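Carboxypeptidase A (Helicoverpa armigera, PDB 1JQG) probably acts as a zinc-dependent metallocarboxypeptidase of the M14 family, made as a proenzyme and removing residues from the C-terminal ends of peptide chains. Local coordinates at residues A[119-124]-A[222-227]. Residues are numbered along the deposited sequence; the frame is centred on the assembly and turned at random.
Sequences DKIHSY and DGYVHT
Tyr224 reaches from helix 221-228 to the loop 119-124, joining two parts of the M14 zinc carboxypeptidase fold just where helix 124-137 begins with Ser123 as its N-cap. The bond from CA to CB of Tyr224 points toward the loop, and CG stands anti to the backbone N (chi1 -170°), which carries the ring across to the loop backbone. On the CD2-CE2 side of the ring, CD2 lies 4.1 Å from CB of Tyr124, and CE2 comes within 3.7 Å of the backbone N of Tyr124, which approaches the ring obliquely. At the tip, OH donates a hydrogen bond of 2.7 Å to O of His122. This acceptor sits at the ring edge, in the ring plane, whereas the hydroxyl is tilted 33° from the plane of the carbonyl it binds. The imidazole of His122 leads elsewhere, its NE2 bonded to O of Ser117. Outside the two segments, Leu188 of helix 187-200 touches the Tyr224 side chain, and the ring of Phe228 meets that of Tyr224 edge-to-face. A phenylalanine in place of Tyr224 would probably leave the carbonyl of His122 without its hydroxyl partner. One residue on, Val225 places CG2 3.7 Å from CB of Tyr124, whose own hydroxyl bonds to O of Ser155. Ile121, one residue before His122, adds a van der Waals contact, its CG2 methyl 3.4 Å from OH of Tyr224.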
ATOM      1  N   ASP A 119       4.277   2.266  18.946  1.00 23.36           N
ATOM      2  CA  ASP A 119       3.739   3.540  19.424  1.00 23.29           C
ATOM      3  C   ASP A 119       4.294   4.745  18.656  1.00 23.34           C
ATOM      4  O   ASP A 119       4.140   5.922  19.041  1.00 20.63           O
ATOM      5  CB  ASP A 119       4.007   3.685  20.921  1.00 21.69           C
ATOM      6  CG  ASP A 119       5.499   3.703  21.234  1.00 23.86           C
ATOM      7  OD1 ASP A 119       5.814   4.109  22.356  1.00 22.57           O
ATOM      8  OD2 ASP A 119       6.343   3.328  20.387  1.00 26.86           O
ATOM      9  N   LYS A 120       4.963   4.474  17.524  1.00 17.97           N
ATOM     10  CA  LYS A 120       5.424   5.553  16.669  1.00 19.54           C
ATOM     11  C   LYS A 120       5.740   5.081  15.261  1.00 19.94           C
ATOM     12  O   LYS A 120       5.791   3.882  15.039  1.00 24.81           O
ATOM     13  CB  LYS A 120       6.651   6.247  17.275  1.00 27.35           C
ATOM     14  CG  LYS A 120       7.936   5.395  17.261  1.00 28.79           C
ATOM     15  CD  LYS A 120       9.110   6.266  17.668  1.00 28.02           C
ATOM     16  CE  LYS A 120      10.437   5.585  17.386  1.00 36.24           C
ATOM     17  NZ  LYS A 120      10.857   5.926  15.978  1.00 41.35           N
ATOM     18  N   ILE A 121       5.968   5.996  14.333  1.00 20.08           N
ATOM     19  CA  ILE A 121       6.267   5.680  12.947  1.00 19.50           C
ATOM     20  C   ILE A 121       7.801   5.630  12.860  1.00 23.94           C
ATOM     21  O   ILE A 121       8.507   6.520  13.343  1.00 22.39           O
ATOM     22  CB  ILE A 121       5.699   6.708  11.961  1.00 22.35           C
ATOM     23  CG1 ILE A 121       4.160   6.773  11.989  1.00 17.40           C
ATOM     24  CG2 ILE A 121       6.072   6.501  10.510  1.00 26.70           C
ATOM     25  CD1 ILE A 121       3.496   5.439  11.745  1.00 17.32           C
ATOM     26  N   HIS A 122       8.307   4.594  12.203  1.00 22.21           N
ATOM     27  CA  HIS A 122       9.743   4.411  12.056  1.00 22.03           C
ATOM     28  C   HIS A 122      10.220   4.770  10.651  1.00 20.83           C
ATOM     29  O   HIS A 122       9.605   4.427   9.640  1.00 23.99           O
ATOM     30  CB  HIS A 122      10.098   2.925  12.354  1.00 16.61           C
ATOM     31  CG  HIS A 122       9.579   2.476  13.687  1.00 23.64           C
ATOM     32  ND1 HIS A 122      10.190   2.789  14.898  1.00 26.58           N
ATOM     33  CD2 HIS A 122       8.478   1.745  13.995  1.00 23.04           C
ATOM     34  CE1 HIS A 122       9.474   2.256  15.886  1.00 23.19           C
ATOM     35  NE2 HIS A 122       8.432   1.612  15.366  1.00 18.66           N
ATOM     36  N   SER A 123      11.369   5.407  10.558  1.00 14.99           N
ATOM     37  CA  SER A 123      11.938   5.831   9.291  1.00 19.59           C
ATOM     38  C   SER A 123      12.591   4.675   8.559  1.00 24.50           C
ATOM     39  O   SER A 123      12.726   3.550   9.076  1.00 21.97           O
ATOM     40  CB  SER A 123      12.973   6.944   9.518  1.00 22.96           C
ATOM     41  OG  SER A 123      14.066   6.440  10.258  1.00 25.12           O
ATOM     42  N   TYR A 124      13.032   4.950   7.316  1.00 24.02           N
ATOM     43  CA  TYR A 124      13.638   3.921   6.486  1.00 18.69           C
ATOM     44  C   TYR A 124      14.895   3.404   7.180  1.00 19.53           C
ATOM     45  O   TYR A 124      15.155   2.193   7.214  1.00 19.83           O
ATOM     46  CB  TYR A 124      13.960   4.495   5.088  1.00 23.64           C
ATOM     47  CG  TYR A 124      15.122   3.761   4.403  1.00 22.99           C
ATOM     48  CD1 TYR A 124      14.958   2.481   3.878  1.00 21.30           C
ATOM     49  CD2 TYR A 124      16.377   4.352   4.341  1.00 22.38           C
ATOM     50  CE1 TYR A 124      16.014   1.803   3.309  1.00 25.17           C
ATOM     51  CE2 TYR A 124      17.437   3.693   3.749  1.00 25.65           C
ATOM     52  CZ  TYR A 124      17.253   2.412   3.233  1.00 27.60           C
ATOM     53  OH  TYR A 124      18.307   1.743   2.667  1.00 28.33           O
ATOM     54  N   ASP A 222      13.250   5.628  -1.345  1.00 19.99           N
ATOM     55  CA  ASP A 222      13.420   7.015  -1.779  1.00 19.30           C
ATOM     56  C   ASP A 222      12.195   7.906  -1.522  1.00 20.71           C
ATOM     57  O   ASP A 222      12.284   9.082  -1.101  1.00 18.63           O
ATOM     58  CB  ASP A 222      13.775   7.053  -3.280  1.00 17.89           C
ATOM     59  CG  ASP A 222      15.094   6.393  -3.617  1.00 24.23           C
ATOM     60  OD1 ASP A 222      15.939   6.109  -2.732  1.00 24.36           O
ATOM     61  OD2 ASP A 222      15.359   6.119  -4.820  1.00 16.41           O
ATOM     62  N   GLY A 223      11.002   7.402  -1.871  1.00 17.85           N
ATOM     63  CA  GLY A 223       9.776   8.171  -1.684  1.00 19.20           C
ATOM     64  C   GLY A 223       9.461   8.313  -0.201  1.00 19.91           C
ATOM     65  O   GLY A 223       8.974   9.330   0.285  1.00 20.31           O
ATOM     66  N   TYR A 224       9.599   7.210   0.536  1.00 17.60           N
ATOM     67  CA  TYR A 224       9.339   7.192   1.957  1.00 18.56           C
ATOM     68  C   TYR A 224      10.196   8.242   2.678  1.00 17.50           C
ATOM     69  O   TYR A 224       9.701   8.882   3.623  1.00 16.38           O
ATOM     70  CB  TYR A 224       9.571   5.781   2.528  1.00 19.71           C
ATOM     71  CG  TYR A 224       9.094   5.581   3.955  1.00 21.57           C
ATOM     72  CD1 TYR A 224       7.804   5.946   4.312  1.00 22.14           C
ATOM     73  CD2 TYR A 224       9.895   5.043   4.936  1.00 19.47           C
ATOM     74  CE1 TYR A 224       7.344   5.773   5.595  1.00 20.72           C
ATOM     75  CE2 TYR A 224       9.451   4.861   6.234  1.00 19.35           C
ATOM     76  CZ  TYR A 224       8.168   5.231   6.556  1.00 19.57           C
ATOM     77  OH  TYR A 224       7.710   5.069   7.834  1.00 16.29           O
ATOM     78  N   VAL A 225      11.451   8.370   2.267  1.00 14.96           N
ATOM     79  CA  VAL A 225      12.372   9.298   2.949  1.00 19.98           C
ATOM     80  C   VAL A 225      11.937  10.715   2.592  1.00 22.00           C
ATOM     81  O   VAL A 225      11.968  11.632   3.400  1.00 20.70           O
ATOM     82  CB  VAL A 225      13.835   9.022   2.580  1.00 26.67           C
ATOM     83  CG1 VAL A 225      14.859  10.107   2.906  1.00 19.71           C
ATOM     84  CG2 VAL A 225      14.326   7.725   3.241  1.00 17.84           C
ATOM     85  N   HIS A 226      11.460  10.887   1.361  1.00 22.19           N
ATOM     86  CA  HIS A 226      11.034  12.159   0.842  1.00 19.37           C
ATOM     87  C   HIS A 226       9.769  12.625   1.554  1.00 21.97           C
ATOM     88  O   HIS A 226       9.581  13.828   1.802  1.00 24.40           O
ATOM     89  CB  HIS A 226      10.790  12.056  -0.671  1.00 19.51           C
ATOM     90  CG  HIS A 226      10.488  13.364  -1.348  1.00 22.34           C
ATOM     91  ND1 HIS A 226       9.302  13.619  -2.032  1.00 21.73           N
ATOM     92  CD2 HIS A 226      11.234  14.495  -1.448  1.00 19.73           C
ATOM     93  CE1 HIS A 226       9.351  14.844  -2.531  1.00 22.02           C
ATOM     94  NE2 HIS A 226      10.489  15.418  -2.157  1.00 17.44           N
ATOM     95  N   THR A 227       8.879  11.698   1.885  1.00 22.27           N
ATOM     96  CA  THR A 227       7.655  12.024   2.601  1.00 24.57           C
ATOM     97  C   THR A 227       7.916  12.410   4.060  1.00 28.53           C
ATOM     98  O   THR A 227       7.066  13.067   4.663  1.00 31.32           O
ATOM     99  CB  THR A 227       6.660  10.848   2.566  1.00 21.65           C
ATOM    100  OG1 THR A 227       7.275   9.700   3.152  1.00 20.31           O
ATOM    101  CG2 THR A 227       6.239  10.480   1.148  1.00 24.93           C
TER